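Local coordinates for protein lectin (Cicer arietinum, PDB 3V6N) that agglutinates red blood cells as a chickpea seed albumin with a four-bladed hemopexin-type beta-propeller that binds calcium and sodium ions along its central channel, at residues Lys128-Tyr133 with Arg142-Thr147; Ala122-Thr127 with Ile196-Gly201; Asn118-Ala123 with Val132-Gly137. All blocks are in the same frame, centred on the assembly; numbering follows the deposited sequence.

Interaction 1. Residues Lys128-Tyr133 with Arg142-Thr147; sequences KGKEVY and RIDYLT. With SO4 (sulfate ion), chain H.
Glu131 and Arg142 meet through a single carboxylate oxygen. OE1 of Glu131 takes both NE and NH2 of Arg142 at 2.7 Å each, a side-on salt bridge in which the oxygen lies in the guanidinium plane. The carboxylate is turned about 51° from that plane: NH2 arrives on the syn lone pair of OE1, whereas NE comes from above. With CG anti to the backbone N (chi1 -180°), Arg142 extends from CG to NE, its CD lying 3.8 Å from CE1 of Tyr133 and one guanidinium face under the Tyr133 hydroxyl. That hydroxyl donates to O2 of a sulfate ion, probably from the crystallisation liquor.

At the other end, CB of Lys130 sits over the face of the Tyr145 ring, 4.2 Å from its centroid, in a CH-pi contact, while Val132 CG2 touches the ring edge. Behind these side chains stand strands 131-136 and 139-144 of an antiparallel hairpin, in which Val132 and Ile143 form a hydrogen-bonded pair. Just past the paired strands, Tyr145 N donates to Lys130 O at 3.1 Å. A water links Lys130 N to Asp144 OD2, and Asp144 OD1 accepts from Thr147 N in an Asx motif at the end of the strand. Two donors on one buried oxygen should hold the guanidinium against rotation, and its positive charge probably favours the ionised form of Glu131.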
loop_
_atom_site.group_PDB
_atom_site.type_symbol
_atom_site.label_atom_id
_atom_site.label_comp_id
_atom_site.label_asym_id
_atom_site.label_seq_id
_atom_site.Cartn_x
_atom_site.Cartn_y
_atom_site.Cartn_z
ATOM N N LYS A 128 0.538 -27.537 -14.762
ATOM C CA LYS A 128 -0.627 -28.318 -14.308
ATOM C C LYS A 128 -1.787 -27.434 -13.875
ATOM O O LYS A 128 -1.633 -26.583 -12.994
ATOM C CB LYS A 128 -0.242 -29.289 -13.183
ATOM C CG LYS A 128 -1.397 -30.160 -12.680
ATOM C CD LYS A 128 -0.998 -30.968 -11.448
ATOM C CE LYS A 128 -2.209 -31.642 -10.807
ATOM N NZ LYS A 128 -2.772 -32.746 -11.643
ATOM N N GLY A 129 -2.944 -27.640 -14.510
ATOM C CA GLY A 129 -4.190 -26.934 -14.176
ATOM C C GLY A 129 -3.987 -25.454 -13.906
ATOM O O GLY A 129 -3.403 -24.740 -14.720
ATOM N N LYS A 130 -4.464 -24.999 -12.752
ATOM C CA LYS A 130 -4.353 -23.591 -12.375
ATOM C C LYS A 130 -3.366 -23.455 -11.214
ATOM O O LYS A 130 -3.567 -22.652 -10.309
ATOM C CB LYS A 130 -5.725 -23.035 -11.983
ATOM C CG LYS A 130 -6.815 -23.196 -13.050
ATOM C CD LYS A 130 -6.653 -22.162 -14.149
ATOM C CE LYS A 130 -7.914 -21.966 -14.975
ATOM N NZ LYS A 130 -8.062 -23.060 -15.977
ATOM N N GLU A 131 -2.292 -24.232 -11.258
ATOM C CA GLU A 131 -1.359 -24.306 -10.135
ATOM C C GLU A 131 -0.203 -23.317 -10.255
ATOM O O GLU A 131 0.190 -22.959 -11.357
ATOM C CB GLU A 131 -0.863 -25.746 -9.938
ATOM C CG GLU A 131 -2.019 -26.715 -9.674
ATOM C CD GLU A 131 -1.586 -28.099 -9.224
ATOM O OE1 GLU A 131 -0.375 -28.336 -8.988
ATOM O OE2 GLU A 131 -2.475 -28.966 -9.101
ATOM N N VAL A 132 0.305 -22.885 -9.099
ATOM C CA VAL A 132 1.390 -21.918 -8.974
ATOM C C VAL A 132 2.329 -22.333 -7.848
ATOM O O VAL A 132 1.882 -22.774 -6.791
ATOM C CB VAL A 132 0.863 -20.505 -8.626
ATOM C CG1 VAL A 132 1.987 -19.478 -8.700
ATOM C CG2 VAL A 132 -0.262 -20.112 -9.563
ATOM N N TYR A 133 3.629 -22.186 -8.080
ATOM C CA TYR A 133 4.613 -22.379 -7.036
ATOM C C TYR A 133 5.058 -21.032 -6.482
ATOM O O TYR A 133 5.350 -20.112 -7.242
ATOM C CB TYR A 133 5.801 -23.165 -7.577
ATOM C CG TYR A 133 5.462 -24.583 -7.984
ATOM C CD1 TYR A 133 5.434 -25.603 -7.032
ATOM C CD2 TYR A 133 5.160 -24.905 -9.303
ATOM C CE1 TYR A 133 5.132 -26.901 -7.385
ATOM C CE2 TYR A 133 4.859 -26.214 -9.674
ATOM C CZ TYR A 133 4.847 -27.201 -8.702
ATOM O OH TYR A 133 4.557 -28.498 -9.016
ATOM N N ARG A 142 2.402 -24.507 -2.855
ATOM C CA ARG A 142 1.817 -24.880 -4.109
ATOM C C ARG A 142 0.326 -24.613 -3.975
ATOM O O ARG A 142 -0.325 -25.200 -3.115
ATOM C CB ARG A 142 2.122 -26.346 -4.383
ATOM C CG ARG A 142 1.572 -26.892 -5.680
ATOM C CD ARG A 142 1.969 -28.361 -5.805
ATOM N NE ARG A 142 1.257 -28.998 -6.907
ATOM C CZ ARG A 142 1.170 -30.313 -7.086
ATOM N NH1 ARG A 142 1.759 -31.150 -6.239
ATOM N NH2 ARG A 142 0.492 -30.789 -8.120
ATOM N N ILE A 143 -0.192 -23.696 -4.792
ATOM C CA ILE A 143 -1.589 -23.252 -4.692
ATOM C C ILE A 143 -2.325 -23.400 -6.010
ATOM O O ILE A 143 -1.710 -23.542 -7.062
ATOM C CB ILE A 143 -1.724 -21.774 -4.232
ATOM C CG1 ILE A 143 -1.276 -20.804 -5.352
ATOM C CG2 ILE A 143 -0.938 -21.548 -2.949
ATOM C CD1 ILE A 143 -1.820 -19.391 -5.238
ATOM N N ASP A 144 -3.647 -23.376 -5.932
ATOM C CA ASP A 144 -4.503 -23.291 -7.108
ATOM C C ASP A 144 -5.100 -21.896 -7.031
ATOM O O ASP A 144 -5.845 -21.592 -6.089
ATOM C CB ASP A 144 -5.591 -24.377 -7.058
ATOM C CG ASP A 144 -6.549 -24.332 -8.247
ATOM O OD1 ASP A 144 -6.986 -23.251 -8.680
ATOM O OD2 ASP A 144 -6.899 -25.406 -8.746
ATOM N N TYR A 145 -4.764 -21.037 -7.991
ATOM C CA TYR A 145 -5.267 -19.650 -7.940
ATOM C C TYR A 145 -6.779 -19.530 -8.277
ATOM O O TYR A 145 -7.429 -18.593 -7.841
ATOM C CB TYR A 145 -4.394 -18.688 -8.789
ATOM C CG TYR A 145 -4.668 -18.775 -10.276
ATOM C CD1 TYR A 145 -3.822 -19.496 -11.124
ATOM C CD2 TYR A 145 -5.802 -18.164 -10.827
ATOM C CE1 TYR A 145 -4.095 -19.598 -12.481
ATOM C CE2 TYR A 145 -6.086 -18.265 -12.176
ATOM C CZ TYR A 145 -5.231 -18.982 -12.995
ATOM O OH TYR A 145 -5.529 -19.060 -14.343
ATOM N N LEU A 146 -7.334 -20.478 -9.035
ATOM C CA LEU A 146 -8.761 -20.416 -9.405
ATOM C C LEU A 146 -9.671 -20.738 -8.212
ATOM O O LEU A 146 -10.632 -20.020 -7.943
ATOM C CB LEU A 146 -9.071 -21.348 -10.583
ATOM C CG LEU A 146 -10.320 -21.099 -11.461
ATOM C CD1 LEU A 146 -10.138 -19.869 -12.353
ATOM C CD2 LEU A 146 -10.648 -22.306 -12.343
ATOM N N THR A 147 -9.361 -21.806 -7.493
ATOM C CA THR A 147 -10.182 -22.193 -6.345
ATOM C C THR A 147 -9.680 -21.583 -5.033
ATOM O O THR A 147 -10.336 -21.709 -3.998
ATOM C CB THR A 147 -10.260 -23.712 -6.214
ATOM O OG1 THR A 147 -8.959 -24.217 -5.925
ATOM C CG2 THR A 147 -10.756 -24.331 -7.522
HETATM S S SO4 H . 6.258 -30.497 -6.509
HETATM O O1 SO4 H . 6.885 -31.828 -6.370
HETATM O O2 SO4 H . 5.205 -30.531 -7.536
HETATM O O3 SO4 H . 5.696 -30.105 -5.212
HETATM O O4 SO4 H . 7.380 -29.652 -6.940
HETATM O O HOH W 1 -5.845 -26.741 -10.756
#

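Interaction 2. Residues Ala122-Thr127 with Ile196-Gly201; sequences AAFRST and INFTPG. With NA (sodium ion), chain G; SO4 (sulfate ion), chain H.
Phe124 and Phe198 meet between two backbones that share no hydrogen bond here: the closest pair of CA atoms, those of Ser126 and Pro200, stays 7.3 Å apart, and side chains make the join. Phe124 sends its edge to the face of Phe198 in a T-shaped stack with centroids 5.3 Å apart and planes at 63°. The touching atom is CE2 of Phe124, 3.8 Å from CE1 of Phe198 and displaced toward the rim of that ring. Both phenylalanines place CG between the backbone N and the carbonyl carbon, and the two side chains run past each other in opposite directions.

This is a junction between neighbouring blades of the hemopexin propeller: strand 122-125 is the first of its four-stranded sheet, and 196-201 takes in the end of the third strand of the next and the loop after it. Ala123, one residue before Phe124, gives its carbonyl oxygen to the sodium ion, which Ala9, Ser67 and Ala176 also bind.

Farther out the ring of Pro200 rides on two hydroxyls, its CG 3.7 Å from Ser126 OG and 3.8 Å from Thr127 OG1. These are van der Waals contacts; the polar partners of the hydroxyls lie elsewhere, Lys128 N for Ser126 OG and Asn183 OD1 for Thr127 OG1. Beyond the proline, Gly201 N donates to O2 of the sulfate ion at 2.8 Å, in a nearly straight bond of 163°.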
loop_
_atom_site.group_PDB
_atom_site.type_symbol
_atom_site.label_atom_id
_atom_site.label_comp_id
_atom_site.label_asym_id
_atom_site.label_seq_id
_atom_site.Cartn_x
_atom_site.Cartn_y
_atom_site.Cartn_z
ATOM N N ALA A 122 9.334 -15.040 -4.706
ATOM C CA ALA A 122 9.355 -15.487 -6.095
ATOM C C ALA A 122 8.182 -16.428 -6.342
ATOM O O ALA A 122 7.661 -17.044 -5.406
ATOM C CB ALA A 122 10.679 -16.191 -6.430
ATOM N N ALA A 123 7.757 -16.527 -7.603
ATOM C CA ALA A 123 6.632 -17.374 -7.957
ATOM C C ALA A 123 6.705 -17.739 -9.418
ATOM O O ALA A 123 7.199 -16.951 -10.234
ATOM C CB ALA A 123 5.324 -16.663 -7.662
ATOM N N PHE A 124 6.235 -18.933 -9.759
ATOM C CA PHE A 124 6.042 -19.246 -11.168
ATOM C C PHE A 124 4.843 -20.154 -11.436
ATOM O O PHE A 124 4.475 -20.983 -10.603
ATOM C CB PHE A 124 7.331 -19.740 -11.870
ATOM C CG PHE A 124 7.767 -21.130 -11.487
ATOM C CD1 PHE A 124 8.731 -21.323 -10.500
ATOM C CD2 PHE A 124 7.269 -22.239 -12.159
ATOM C CE1 PHE A 124 9.161 -22.596 -10.163
ATOM C CE2 PHE A 124 7.696 -23.526 -11.821
ATOM C CZ PHE A 124 8.647 -23.701 -10.828
ATOM N N ARG A 125 4.251 -19.953 -12.606
ATOM C CA ARG A 125 3.052 -20.658 -13.041
ATOM C C ARG A 125 3.378 -22.087 -13.471
ATOM O O ARG A 125 4.227 -22.292 -14.339
ATOM C CB ARG A 125 2.388 -19.866 -14.189
ATOM C CG ARG A 125 1.152 -20.480 -14.807
ATOM C CD ARG A 125 -0.069 -20.373 -13.910
ATOM N NE ARG A 125 -1.277 -20.540 -14.713
ATOM C CZ ARG A 125 -1.894 -21.699 -14.933
ATOM N NH1 ARG A 125 -1.424 -22.838 -14.410
ATOM N NH2 ARG A 125 -2.981 -21.719 -15.693
ATOM N N SER A 126 2.717 -23.067 -12.854
ATOM C CA SER A 126 2.855 -24.477 -13.258
ATOM C C SER A 126 2.241 -24.765 -14.632
ATOM O O SER A 126 1.409 -23.996 -15.119
ATOM C CB SER A 126 2.194 -25.397 -12.212
ATOM O OG SER A 126 2.315 -26.768 -12.565
ATOM N N THR A 127 2.655 -25.868 -15.263
ATOM C CA THR A 127 1.923 -26.394 -16.433
ATOM C C THR A 127 0.626 -27.102 -16.019
ATOM O O THR A 127 -0.289 -27.247 -16.833
ATOM C CB THR A 127 2.767 -27.387 -17.264
ATOM O OG1 THR A 127 3.364 -28.359 -16.390
ATOM C CG2 THR A 127 3.865 -26.651 -18.034
ATOM N N ILE A 196 15.572 -24.829 -14.949
ATOM C CA ILE A 196 15.181 -26.147 -14.442
ATOM C C ILE A 196 14.100 -26.815 -15.305
ATOM O O ILE A 196 13.348 -26.133 -16.005
ATOM C CB ILE A 196 14.723 -26.082 -12.965
ATOM C CG1 ILE A 196 13.380 -25.359 -12.831
ATOM C CG2 ILE A 196 15.778 -25.392 -12.106
ATOM C CD1 ILE A 196 12.715 -25.512 -11.483
ATOM N N ASN A 197 14.053 -28.146 -15.276
ATOM C CA ASN A 197 12.947 -28.924 -15.854
ATOM C C ASN A 197 12.207 -29.554 -14.687
ATOM O O ASN A 197 12.831 -30.156 -13.803
ATOM C CB ASN A 197 13.444 -29.996 -16.832
ATOM C CG ASN A 197 12.303 -30.705 -17.574
ATOM O OD1 ASN A 197 11.719 -31.681 -17.082
ATOM N ND2 ASN A 197 11.994 -30.228 -18.772
ATOM N N PHE A 198 10.888 -29.382 -14.654
ATOM C CA PHE A 198 10.090 -29.860 -13.519
ATOM C C PHE A 198 8.918 -30.713 -14.015
ATOM O O PHE A 198 8.456 -30.545 -15.145
ATOM C CB PHE A 198 9.614 -28.688 -12.615
ATOM C CG PHE A 198 8.624 -27.754 -13.281
ATOM C CD1 PHE A 198 9.058 -26.728 -14.112
ATOM C CD2 PHE A 198 7.252 -27.912 -13.083
ATOM C CE1 PHE A 198 8.147 -25.883 -14.739
ATOM C CE2 PHE A 198 6.335 -27.073 -13.700
ATOM C CZ PHE A 198 6.781 -26.055 -14.534
ATOM N N THR A 199 8.492 -31.651 -13.169
ATOM C CA THR A 199 7.266 -32.424 -13.376
ATOM C C THR A 199 6.396 -32.277 -12.129
ATOM O O THR A 199 6.777 -32.731 -11.046
ATOM C CB THR A 199 7.567 -33.914 -13.627
ATOM O OG1 THR A 199 8.382 -34.037 -14.797
ATOM C CG2 THR A 199 6.265 -34.719 -13.819
ATOM N N PRO A 200 5.237 -31.611 -12.272
ATOM C CA PRO A 200 4.315 -31.351 -11.163
ATOM C C PRO A 200 3.975 -32.619 -10.390
ATOM O O PRO A 200 3.625 -33.637 -10.997
ATOM C CB PRO A 200 3.067 -30.819 -11.875
ATOM C CG PRO A 200 3.603 -30.160 -13.098
ATOM C CD PRO A 200 4.769 -31.001 -13.531
ATOM N N GLY A 201 4.107 -32.555 -9.064
ATOM C CA GLY A 201 3.744 -33.663 -8.185
ATOM C C GLY A 201 4.786 -34.768 -8.109
ATOM O O GLY A 201 4.608 -35.744 -7.380
HETATM NA NA NA G . 7.422 -14.882 -11.266
HETATM S S SO4 H . 6.258 -30.497 -6.509
HETATM O O1 SO4 H . 6.885 -31.828 -6.370
HETATM O O2 SO4 H . 5.205 -30.531 -7.536
HETATM O O3 SO4 H . 5.696 -30.105 -5.212
HETATM O O4 SO4 H . 7.380 -29.652 -6.940
#

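Interaction 3. Residues Asn118-Ala123 with Val132-Gly137; sequences NGIDAA and VYLFKG. With CA (calcium ion), chain D; NA (sodium ion), chain G; SO4 (sulfate ion), chain H.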
loop_
_atom_site.group_PDB
_atom_site.type_symbol
_atom_site.label_atom_id
_atom_site.label_comp_id
_atom_site.label_asym_id
_atom_site.label_seq_id
_atom_site.Cartn_x
_atom_site.Cartn_y
_atom_site.Cartn_z
ATOM N N ASN A 118 3.805 -11.841 5.059
ATOM C CA ASN A 118 4.496 -10.549 5.027
ATOM C C ASN A 118 5.155 -10.225 3.683
ATOM O O ASN A 118 5.671 -9.129 3.484
ATOM C CB ASN A 118 5.511 -10.449 6.179
ATOM C CG ASN A 118 4.850 -10.522 7.548
ATOM O OD1 ASN A 118 5.374 -11.155 8.464
ATOM N ND2 ASN A 118 3.674 -9.898 7.683
ATOM N N GLY A 119 5.103 -11.171 2.752
ATOM C CA GLY A 119 5.754 -11.002 1.463
ATOM C C GLY A 119 6.120 -12.339 0.849
ATOM O O GLY A 119 6.294 -13.356 1.549
ATOM N N ILE A 120 6.196 -12.344 -0.478
ATOM C CA ILE A 120 6.639 -13.529 -1.215
ATOM C C ILE A 120 7.889 -13.155 -2.002
ATOM O O ILE A 120 7.959 -12.045 -2.550
ATOM C CB ILE A 120 5.496 -14.063 -2.109
ATOM C CG1 ILE A 120 4.225 -14.178 -1.242
ATOM C CG2 ILE A 120 5.892 -15.384 -2.773
ATOM C CD1 ILE A 120 2.987 -14.719 -1.929
ATOM N N ASP A 121 8.886 -14.048 -2.018
ATOM C CA ASP A 121 10.134 -13.817 -2.752
ATOM C C ASP A 121 9.988 -13.958 -4.277
ATOM O O ASP A 121 10.498 -13.138 -5.027
ATOM C CB ASP A 121 11.227 -14.802 -2.303
ATOM C CG ASP A 121 11.751 -14.528 -0.893
ATOM O OD1 ASP A 121 11.603 -13.404 -0.374
ATOM O OD2 ASP A 121 12.337 -15.454 -0.305
ATOM N N ALA A 122 9.334 -15.040 -4.706
ATOM C CA ALA A 122 9.355 -15.487 -6.095
ATOM C C ALA A 122 8.182 -16.428 -6.342
ATOM O O ALA A 122 7.661 -17.044 -5.406
ATOM C CB ALA A 122 10.679 -16.191 -6.430
ATOM N N ALA A 123 7.757 -16.527 -7.603
ATOM C CA ALA A 123 6.632 -17.374 -7.957
ATOM C C ALA A 123 6.705 -17.739 -9.418
ATOM O O ALA A 123 7.199 -16.951 -10.234
ATOM C CB ALA A 123 5.324 -16.663 -7.662
ATOM N N VAL A 132 0.305 -22.885 -9.099
ATOM C CA VAL A 132 1.390 -21.918 -8.974
ATOM C C VAL A 132 2.329 -22.333 -7.848
ATOM O O VAL A 132 1.882 -22.774 -6.791
ATOM C CB VAL A 132 0.863 -20.505 -8.626
ATOM C CG1 VAL A 132 1.987 -19.478 -8.700
ATOM C CG2 VAL A 132 -0.262 -20.112 -9.563
ATOM N N TYR A 133 3.629 -22.186 -8.080
ATOM C CA TYR A 133 4.613 -22.379 -7.036
ATOM C C TYR A 133 5.058 -21.032 -6.482
ATOM O O TYR A 133 5.350 -20.112 -7.242
ATOM C CB TYR A 133 5.801 -23.165 -7.577
ATOM C CG TYR A 133 5.462 -24.583 -7.984
ATOM C CD1 TYR A 133 5.434 -25.603 -7.032
ATOM C CD2 TYR A 133 5.160 -24.905 -9.303
ATOM C CE1 TYR A 133 5.132 -26.901 -7.385
ATOM C CE2 TYR A 133 4.859 -26.214 -9.674
ATOM C CZ TYR A 133 4.847 -27.201 -8.702
ATOM O OH TYR A 133 4.557 -28.498 -9.016
ATOM N N LEU A 134 5.104 -20.915 -5.157
ATOM C CA LEU A 134 5.493 -19.670 -4.506
ATOM C C LEU A 134 6.595 -19.924 -3.495
ATOM O O LEU A 134 6.581 -20.950 -2.805
ATOM C CB LEU A 134 4.292 -18.977 -3.836
ATOM C CG LEU A 134 3.122 -18.687 -4.783
ATOM C CD1 LEU A 134 2.077 -19.772 -4.599
ATOM C CD2 LEU A 134 2.501 -17.320 -4.545
ATOM N N PHE A 135 7.535 -18.988 -3.404
ATOM C CA PHE A 135 8.754 -19.204 -2.622
ATOM C C PHE A 135 8.942 -18.104 -1.596
ATOM O O PHE A 135 8.814 -16.912 -1.935
ATOM C CB PHE A 135 9.998 -19.284 -3.538
ATOM C CG PHE A 135 9.936 -20.387 -4.556
ATOM C CD1 PHE A 135 10.404 -21.658 -4.254
ATOM C CD2 PHE A 135 9.391 -20.160 -5.825
ATOM C CE1 PHE A 135 10.335 -22.688 -5.189
ATOM C CE2 PHE A 135 9.331 -21.186 -6.766
ATOM C CZ PHE A 135 9.806 -22.454 -6.449
ATOM N N LYS A 136 9.266 -18.504 -0.360
ATOM C CA LYS A 136 9.641 -17.552 0.698
ATOM C C LYS A 136 10.709 -18.175 1.594
ATOM O O LYS A 136 10.502 -19.261 2.156
ATOM C CB LYS A 136 8.416 -17.094 1.524
ATOM C CG LYS A 136 8.719 -16.115 2.676
ATOM C CD LYS A 136 9.325 -14.811 2.179
ATOM C CE LYS A 136 9.601 -13.802 3.295
ATOM N NZ LYS A 136 8.336 -13.109 3.694
ATOM N N GLY A 137 11.845 -17.481 1.715
ATOM C CA GLY A 137 13.050 -18.036 2.349
ATOM C C GLY A 137 13.393 -19.385 1.750
ATOM O O GLY A 137 13.445 -19.533 0.518
HETATM CA CA CA D . 11.569 -11.043 -5.318
HETATM NA NA NA G . 7.422 -14.882 -11.266
HETATM S S SO4 H . 6.258 -30.497 -6.509
HETATM O O1 SO4 H . 6.885 -31.828 -6.370
HETATM O O2 SO4 H . 5.205 -30.531 -7.536
HETATM O O3 SO4 H . 5.696 -30.105 -5.212
HETATM O O4 SO4 H . 7.380 -29.652 -6.940
HETATM O O HOH W 2 10.460 -10.361 -3.148
HETATM O O HOH W 3 12.824 -17.958 -1.931
HETATM O O HOH W 4 13.238 -11.385 -3.677
#
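Asp121 and Lys136 cross at about a right angle, and their polar ends part toward different backbone atoms. The carboxylate of Asp121 turns to the chain beyond the lysine: OD2 accepts Gly137 N at 2.9 Å, the donor standing above the carboxylate plane. Lys136 starts with CG anti to its own N (chi1 179°), then bends at chi2 and chi4, which brings NZ back over the loop to donate to Gly119 O at 3.0 Å from above the carbonyl plane. Val115 O is a second acceptor for this ammonium. The lysine CD passes 3.7 Å from Asp121 OD1, while NZ itself lies farther off, so the pair is no salt bridge, although the opposite charges probably favour each other.

Asp121 and Ala122 both face Phe135, a classic beta bulge where strand 122-125 of this propeller blade begins beside strand 131-136. Phe135 O receives Asp121 N at 2.9 Å and a weak bond from Ala122 N, and Phe135 N returns to Ala122 O. The backbone oxygen of Asp121 is directed to the central channel, where it binds the calcium ion at 2.4 Å, together with those of Asn7, Asp65 and Asp174 and with water molecules.

On one face of the sheet, Phe135 presents its ring edge to the Ala122 backbone. On the other, Ala123 CB packs against Leu134 CG, and Ile120, from the loop before the strand, slants across Leu134, CD1 of the isoleucine 3.7 Å from CD2 of the leucine.

Overall arrangement
Two of the three contacts lie within one propeller blade, and the third joins it to the next. Interactions 1 and 3 join successive strand pairs of the same antiparallel sheet: 122-125 with 131-136 in interaction 3, then 131-136 with 139-144 in interaction 1. Their centres are about 14 Å apart, and they share Val132 and Tyr133. Interaction 2, its centre about 10 Å from that of interaction 1 and about 13 Å from that of interaction 3, starts on the same first strand but reaches forward to residues 196-201 of the following blade. Strand 122-125 thus serves metal binding, blade and blade-to-blade junction at once, and a sulfate ion is held by Tyr133 and Gly201 across that junction.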